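Local coordinates for BtrN (Bacillus circulans, PDB 4M7S), which catalyses the radical S-adenosyl-L-methionine-dependent two-electron oxidation of 2-deoxy-scyllo-inosamine to amino-dideoxy-scyllo-inosose in butirosin biosynthesis, using two [4Fe-4S] clusters, at residues 173-178 against 186-191; 39-44 against 55-60. All coordinates share one frame; numbering follows the deposited sequence.

Overall arrangement
From the N terminus, the chain first lays down strand 7-10 and then passes into helix 38-50, where contact 2 opens. It closes a short loop at strand 56-58: the helix packs back on the strand that follows it, within the radical SAM part of the fold. Contact 1 comes much later and closes a tighter loop, a hairpin through strand 183-185, between strand 175-178 and the cluster-binding turn 186-191. The two loops follow one another in series, neither nesting nor crossing. Both reach the same mixed sheet, in which strand 7-10 lies between strands 56-58 and 175-178; the contact centres are about 14 Å apart.

Contact 1 of 2, residues 173-178 against 186-191; sequences SNLAVV and PCFEDF. With SF4 (iron/sulfur cluster), chain B.
Leu175 sends its CD1 methyl to the backbone where Cys187 joins Phe188, 3.7 Å from Cys187 CA. The same methyl meets the Phe188 ring obliquely; Leu175 CD1 lies 4.2 Å from Phe188 CD2. Val177, on the same side of strand 175-178, lays CG2 against Cys187 O at 3.6 Å. Both methyls meet the backbone of Cys187 and Phe188, not the sulfur. Cys187 points away from the strand, its SG anti to the backbone N (chi1 172°), and Cys187 SG binds FE3 at 2.5 Å. This is the second [4Fe-4S] cluster, not the AdoMet-binding one, in the C-terminal cluster-binding domain, with Cys169 probably another ligand. Phe188 folds back over the sulfur: chi1 of 49° sets CG between backbone N and carbonyl carbon, and the ring face lies 4.0 Å from Cys187 SG, which sits over its centre. Glu189 N gives Cys187 SG a nearly straight hydrogen bond (3.0 Å, 166° at the hydrogen) within the type I turn from Cys187 to Asp190. One iron and one amide thus grip the sulfur, roofed by an aromatic face. Such an N-H to sulfur bond would probably withdraw charge from the ligand and may tune the cluster's reduction potential.

Contact 2 of 2, residues 39-44 against 55-60; sequences ALYKTL and GRISFH
Tyr41 reaches from helix 38-50 to the sheet and touches Phe59 and Ile57 with its hydroxyl end. Its CB points toward the 55-60 segment, and CG lies anti to the backbone N (chi1 -172°), which extends the side chain away from the helix across a gap of 10.9 Å between Tyr41 CA and Phe59 CA. CB, CG and the near ring carbons stay more than 4.2 Å from residues 55-60. The ring also stacks with Phe74 of helix 71-81, and the side chain touches Thr78 of that helix. The first ring atom of Tyr41 within 4.2 Å of residues 55-60 is CZ, with Phe59 CE1 at that distance. The hydroxyl goes furthest: Tyr41 OH is 3.2 Å from Phe59 CE1, in the plane of the Phe59 ring and at its edge, with the two neighbouring carbons, Phe59 CD1 and CZ, almost equally far at 4.1 Å. The oxygen thus faces one C-H corner of the phenyl ring nearly head on. The two side chains cross at about a right angle, and Phe59 CE1 in turn approaches the tyrosine ring obliquely. Phe59 swings into this position with CG anti to its carbonyl carbon (chi1 -55°). On another flank of the hydroxyl, Ile57 CD1 ends 4.2 Å from Tyr41 OH. All three residues are buried. Strand 7-10, helix 38-50 and the adjacent parallel strand 56-58 form a beta-alpha-beta crossover, and the helix packed on its following strand, beside the next helix of the series, makes this a unit of the partial TIM barrel of radical SAM enzymes.

Contact 1 of 2, residues 173-178 against 186-191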
loop_
_atom_site.group_PDB
_atom_site.type_symbol
_atom_site.label_atom_id
_atom_site.label_comp_id
_atom_site.label_asym_id
_atom_site.label_seq_id
_atom_site.Cartn_x
_atom_site.Cartn_y
_atom_site.Cartn_z
ATOM N N SER A 173 -9.680 -7.364 3.232
ATOM C CA SER A 173 -10.992 -6.866 2.818
ATOM C C SER A 173 -10.961 -5.390 2.394
ATOM O O SER A 173 -11.931 -4.885 1.806
ATOM C CB SER A 173 -12.009 -7.041 3.944
ATOM O OG SER A 173 -12.087 -8.391 4.346
ATOM N N ASN A 174 -9.869 -4.702 2.720
ATOM C CA ASN A 174 -9.785 -3.250 2.525
ATOM C C ASN A 174 -8.610 -2.770 1.681
ATOM O O ASN A 174 -8.605 -1.642 1.186
ATOM C CB ASN A 174 -9.706 -2.543 3.883
ATOM C CG ASN A 174 -10.995 -2.632 4.656
ATOM O OD1 ASN A 174 -12.048 -2.244 4.160
ATOM N ND2 ASN A 174 -10.925 -3.165 5.872
ATOM N N LEU A 175 -7.607 -3.620 1.533
ATOM C CA LEU A 175 -6.322 -3.175 1.011
ATOM C C LEU A 175 -5.858 -4.082 -0.109
ATOM O O LEU A 175 -5.888 -5.312 0.019
ATOM C CB LEU A 175 -5.294 -3.185 2.151
ATOM C CG LEU A 175 -3.876 -2.608 2.040
ATOM C CD1 LEU A 175 -2.843 -3.718 1.976
ATOM C CD2 LEU A 175 -3.728 -1.644 0.868
ATOM N N ALA A 176 -5.452 -3.469 -1.219
ATOM C CA ALA A 176 -4.701 -4.165 -2.253
ATOM C C ALA A 176 -3.306 -3.546 -2.330
ATOM O O ALA A 176 -3.162 -2.321 -2.247
ATOM C CB ALA A 176 -5.408 -4.052 -3.608
ATOM N N VAL A 177 -2.285 -4.385 -2.501
ATOM C CA VAL A 177 -0.939 -3.899 -2.752
ATOM C C VAL A 177 -0.551 -4.267 -4.170
ATOM O O VAL A 177 -0.793 -5.389 -4.595
ATOM C CB VAL A 177 0.089 -4.536 -1.788
ATOM C CG1 VAL A 177 1.510 -4.068 -2.126
ATOM C CG2 VAL A 177 -0.238 -4.179 -0.357
ATOM N N VAL A 178 0.049 -3.325 -4.898
ATOM C CA VAL A 178 0.590 -3.592 -6.231
ATOM C C VAL A 178 2.110 -3.349 -6.202
ATOM O O VAL A 178 2.554 -2.247 -5.886
ATOM C CB VAL A 178 -0.059 -2.664 -7.277
ATOM C CG1 VAL A 178 0.561 -2.877 -8.666
ATOM C CG2 VAL A 178 -1.567 -2.853 -7.308
ATOM N N PRO A 186 -2.445 -9.218 -0.835
ATOM C CA PRO A 186 -3.606 -8.915 0.002
ATOM C C PRO A 186 -3.248 -8.084 1.223
ATOM O O PRO A 186 -4.148 -7.722 1.974
ATOM C CB PRO A 186 -4.058 -10.307 0.460
ATOM C CG PRO A 186 -2.792 -11.069 0.569
ATOM C CD PRO A 186 -1.928 -10.575 -0.576
ATOM N N CYS A 187 -1.962 -7.781 1.417
ATOM C CA CYS A 187 -1.522 -7.122 2.646
ATOM C C CYS A 187 -0.126 -6.482 2.567
ATOM O O CYS A 187 0.732 -6.922 1.802
ATOM C CB CYS A 187 -1.521 -8.125 3.792
ATOM S SG CYS A 187 -0.769 -7.449 5.258
ATOM N N PHE A 188 0.089 -5.454 3.380
ATOM C CA PHE A 188 1.353 -4.706 3.380
ATOM C C PHE A 188 2.455 -5.523 4.052
ATOM O O PHE A 188 3.635 -5.171 3.983
ATOM C CB PHE A 188 1.170 -3.392 4.144
ATOM C CG PHE A 188 0.515 -3.573 5.484
ATOM C CD1 PHE A 188 1.257 -3.982 6.590
ATOM C CD2 PHE A 188 -0.852 -3.378 5.632
ATOM C CE1 PHE A 188 0.649 -4.180 7.823
ATOM C CE2 PHE A 188 -1.464 -3.565 6.859
ATOM C CZ PHE A 188 -0.710 -3.969 7.960
ATOM N N GLU A 189 2.057 -6.601 4.726
ATOM C CA GLU A 189 2.991 -7.495 5.407
ATOM C C GLU A 189 3.680 -8.463 4.445
ATOM O O GLU A 189 4.764 -8.969 4.735
ATOM C CB GLU A 189 2.258 -8.310 6.480
ATOM C CG GLU A 189 1.809 -7.521 7.703
ATOM C CD GLU A 189 2.936 -7.283 8.698
ATOM O OE1 GLU A 189 3.838 -8.141 8.814
ATOM O OE2 GLU A 189 2.918 -6.233 9.369
ATOM N N ASP A 190 3.049 -8.719 3.303
ATOM C CA ASP A 190 3.518 -9.751 2.380
ATOM C C ASP A 190 4.765 -9.332 1.574
ATOM O O ASP A 190 4.762 -9.375 0.341
ATOM C CB ASP A 190 2.388 -10.138 1.425
ATOM C CG ASP A 190 2.623 -11.480 0.772
ATOM O OD1 ASP A 190 3.566 -12.197 1.197
ATOM O OD2 ASP A 190 1.860 -11.816 -0.157
ATOM N N PHE A 191 5.836 -8.961 2.268
ATOM C CA PHE A 191 7.075 -8.530 1.619
ATOM C C PHE A 191 7.664 -9.623 0.740
ATOM O O PHE A 191 8.314 -9.354 -0.266
ATOM C CB PHE A 191 8.131 -8.131 2.658
ATOM C CG PHE A 191 9.507 -7.930 2.073
ATOM C CD1 PHE A 191 9.847 -6.727 1.471
ATOM C CD2 PHE A 191 10.450 -8.946 2.110
ATOM C CE1 PHE A 191 11.112 -6.537 0.931
ATOM C CE2 PHE A 191 11.713 -8.764 1.564
ATOM C CZ PHE A 191 12.042 -7.556 0.974
HETATM FE FE1 SF4 B . -1.181 -10.108 9.270
HETATM FE FE2 SF4 B . -2.417 -11.679 7.474
HETATM FE FE3 SF4 B . -1.604 -9.218 6.804
HETATM FE FE4 SF4 B . -3.694 -9.572 8.413
HETATM S S1 SF4 B . -3.605 -10.180 6.192
HETATM S S2 SF4 B . -2.014 -8.040 8.741
HETATM S S3 SF4 B . -3.044 -11.385 9.656
HETATM S S4 SF4 B . -0.211 -10.962 7.357
#

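Contact 2 of 2, residues 39-44 against 55-60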
loop_
_atom_site.group_PDB
_atom_site.type_symbol
_atom_site.label_atom_id
_atom_site.label_comp_id
_atom_site.label_asym_id
_atom_site.label_seq_id
_atom_site.Cartn_x
_atom_site.Cartn_y
_atom_site.Cartn_z
ATOM N N ALA A 39 4.443 2.647 -18.154
ATOM C CA ALA A 39 3.375 1.964 -18.861
ATOM C C ALA A 39 2.547 1.106 -17.905
ATOM O O ALA A 39 1.334 0.986 -18.061
ATOM C CB ALA A 39 3.943 1.109 -19.950
ATOM N N LEU A 40 3.202 0.489 -16.927
ATOM C CA LEU A 40 2.475 -0.347 -15.966
ATOM C C LEU A 40 1.634 0.526 -15.047
ATOM O O LEU A 40 0.498 0.176 -14.704
ATOM C CB LEU A 40 3.424 -1.229 -15.147
ATOM C CG LEU A 40 2.739 -2.204 -14.172
ATOM C CD1 LEU A 40 1.872 -3.208 -14.935
ATOM C CD2 LEU A 40 3.765 -2.925 -13.299
ATOM N N TYR A 41 2.188 1.663 -14.638
ATOM C CA TYR A 41 1.434 2.587 -13.808
ATOM C C TYR A 41 0.250 3.153 -14.587
ATOM O O TYR A 41 -0.819 3.376 -14.018
ATOM C CB TYR A 41 2.306 3.727 -13.281
ATOM C CG TYR A 41 1.581 4.580 -12.257
ATOM C CD1 TYR A 41 1.535 4.195 -10.923
ATOM C CD2 TYR A 41 0.922 5.747 -12.629
ATOM C CE1 TYR A 41 0.866 4.953 -9.984
ATOM C CE2 TYR A 41 0.254 6.526 -11.690
ATOM C CZ TYR A 41 0.241 6.117 -10.370
ATOM O OH TYR A 41 -0.420 6.861 -9.428
ATOM N N LYS A 42 0.432 3.385 -15.885
ATOM C CA LYS A 42 -0.696 3.847 -16.689
ATOM C C LYS A 42 -1.834 2.824 -16.766
ATOM O O LYS A 42 -3.003 3.200 -16.641
ATOM C CB LYS A 42 -0.278 4.292 -18.098
ATOM C CG LYS A 42 -1.464 4.771 -18.936
ATOM C CD LYS A 42 -1.018 5.681 -20.076
ATOM C CE LYS A 42 -2.172 6.050 -21.009
ATOM N NZ LYS A 42 -2.797 4.862 -21.624
ATOM N N THR A 43 -1.529 1.542 -16.974
ATOM C CA THR A 43 -2.638 0.587 -17.025
ATOM C C THR A 43 -3.323 0.458 -15.665
ATOM O O THR A 43 -4.520 0.231 -15.609
ATOM C CB THR A 43 -2.323 -0.817 -17.663
ATOM O OG1 THR A 43 -2.598 -1.867 -16.728
ATOM C CG2 THR A 43 -0.917 -0.936 -18.143
ATOM N N LEU A 44 -2.580 0.625 -14.574
ATOM C CA LEU A 44 -3.216 0.642 -13.255
ATOM C C LEU A 44 -4.176 1.827 -13.120
ATOM O O LEU A 44 -5.282 1.688 -12.584
ATOM C CB LEU A 44 -2.178 0.700 -12.133
ATOM C CG LEU A 44 -2.793 0.748 -10.726
ATOM C CD1 LEU A 44 -3.645 -0.506 -10.432
ATOM C CD2 LEU A 44 -1.726 0.918 -9.662
ATOM N N GLY A 55 -11.231 5.713 -3.171
ATOM C CA GLY A 55 -10.646 5.445 -1.870
ATOM C C GLY A 55 -9.286 6.105 -1.757
ATOM O O GLY A 55 -8.992 7.067 -2.475
ATOM N N ARG A 56 -8.442 5.591 -0.870
ATOM C CA ARG A 56 -7.096 6.142 -0.720
ATOM C C ARG A 56 -6.107 5.438 -1.635
ATOM O O ARG A 56 -6.211 4.231 -1.873
ATOM C CB ARG A 56 -6.608 6.008 0.718
ATOM C CG ARG A 56 -7.672 6.076 1.766
ATOM C CD ARG A 56 -7.584 7.355 2.551
ATOM N NE ARG A 56 -8.284 7.241 3.825
ATOM C CZ ARG A 56 -9.607 7.271 3.960
ATOM N NH1 ARG A 56 -10.390 7.416 2.896
ATOM N NH2 ARG A 56 -10.150 7.153 5.163
ATOM N N ILE A 57 -5.143 6.195 -2.145
ATOM C CA ILE A 57 -4.039 5.608 -2.890
ATOM C C ILE A 57 -2.707 6.074 -2.295
ATOM O O ILE A 57 -2.485 7.275 -2.118
ATOM C CB ILE A 57 -4.134 5.910 -4.421
ATOM C CG1 ILE A 57 -2.920 5.355 -5.171
ATOM C CG2 ILE A 57 -4.292 7.415 -4.684
ATOM C CD1 ILE A 57 -3.141 5.239 -6.680
ATOM N N SER A 58 -1.844 5.125 -1.938
ATOM C CA SER A 58 -0.481 5.452 -1.502
ATOM C C SER A 58 0.584 4.887 -2.455
ATOM O O SER A 58 0.292 3.994 -3.259
ATOM C CB SER A 58 -0.225 5.024 -0.053
ATOM O OG SER A 58 -0.808 3.780 0.241
ATOM N N PHE A 59 1.808 5.413 -2.360
ATOM C CA PHE A 59 2.850 5.156 -3.359
ATOM C C PHE A 59 4.100 4.494 -2.791
ATOM O O PHE A 59 5.206 4.642 -3.342
ATOM C CB PHE A 59 3.243 6.467 -4.032
ATOM C CG PHE A 59 2.083 7.194 -4.626
ATOM C CD1 PHE A 59 1.679 6.935 -5.931
ATOM C CD2 PHE A 59 1.371 8.117 -3.874
ATOM C CE1 PHE A 59 0.605 7.601 -6.486
ATOM C CE2 PHE A 59 0.274 8.781 -4.420
ATOM C CZ PHE A 59 -0.101 8.526 -5.730
ATOM N N HIS A 60 3.911 3.724 -1.707
ATOM C CA HIS A 60 4.990 3.173 -0.851
ATOM C C HIS A 60 4.701 1.723 -0.411
ATOM O O HIS A 60 3.736 1.490 0.321
ATOM C CB HIS A 60 5.092 4.051 0.409
ATOM C CG HIS A 60 6.155 3.638 1.389
ATOM N ND1 HIS A 60 7.020 4.545 1.962
ATOM C CD2 HIS A 60 6.465 2.434 1.931
ATOM C CE1 HIS A 60 7.834 3.917 2.792
ATOM N NE2 HIS A 60 7.520 2.636 2.792
#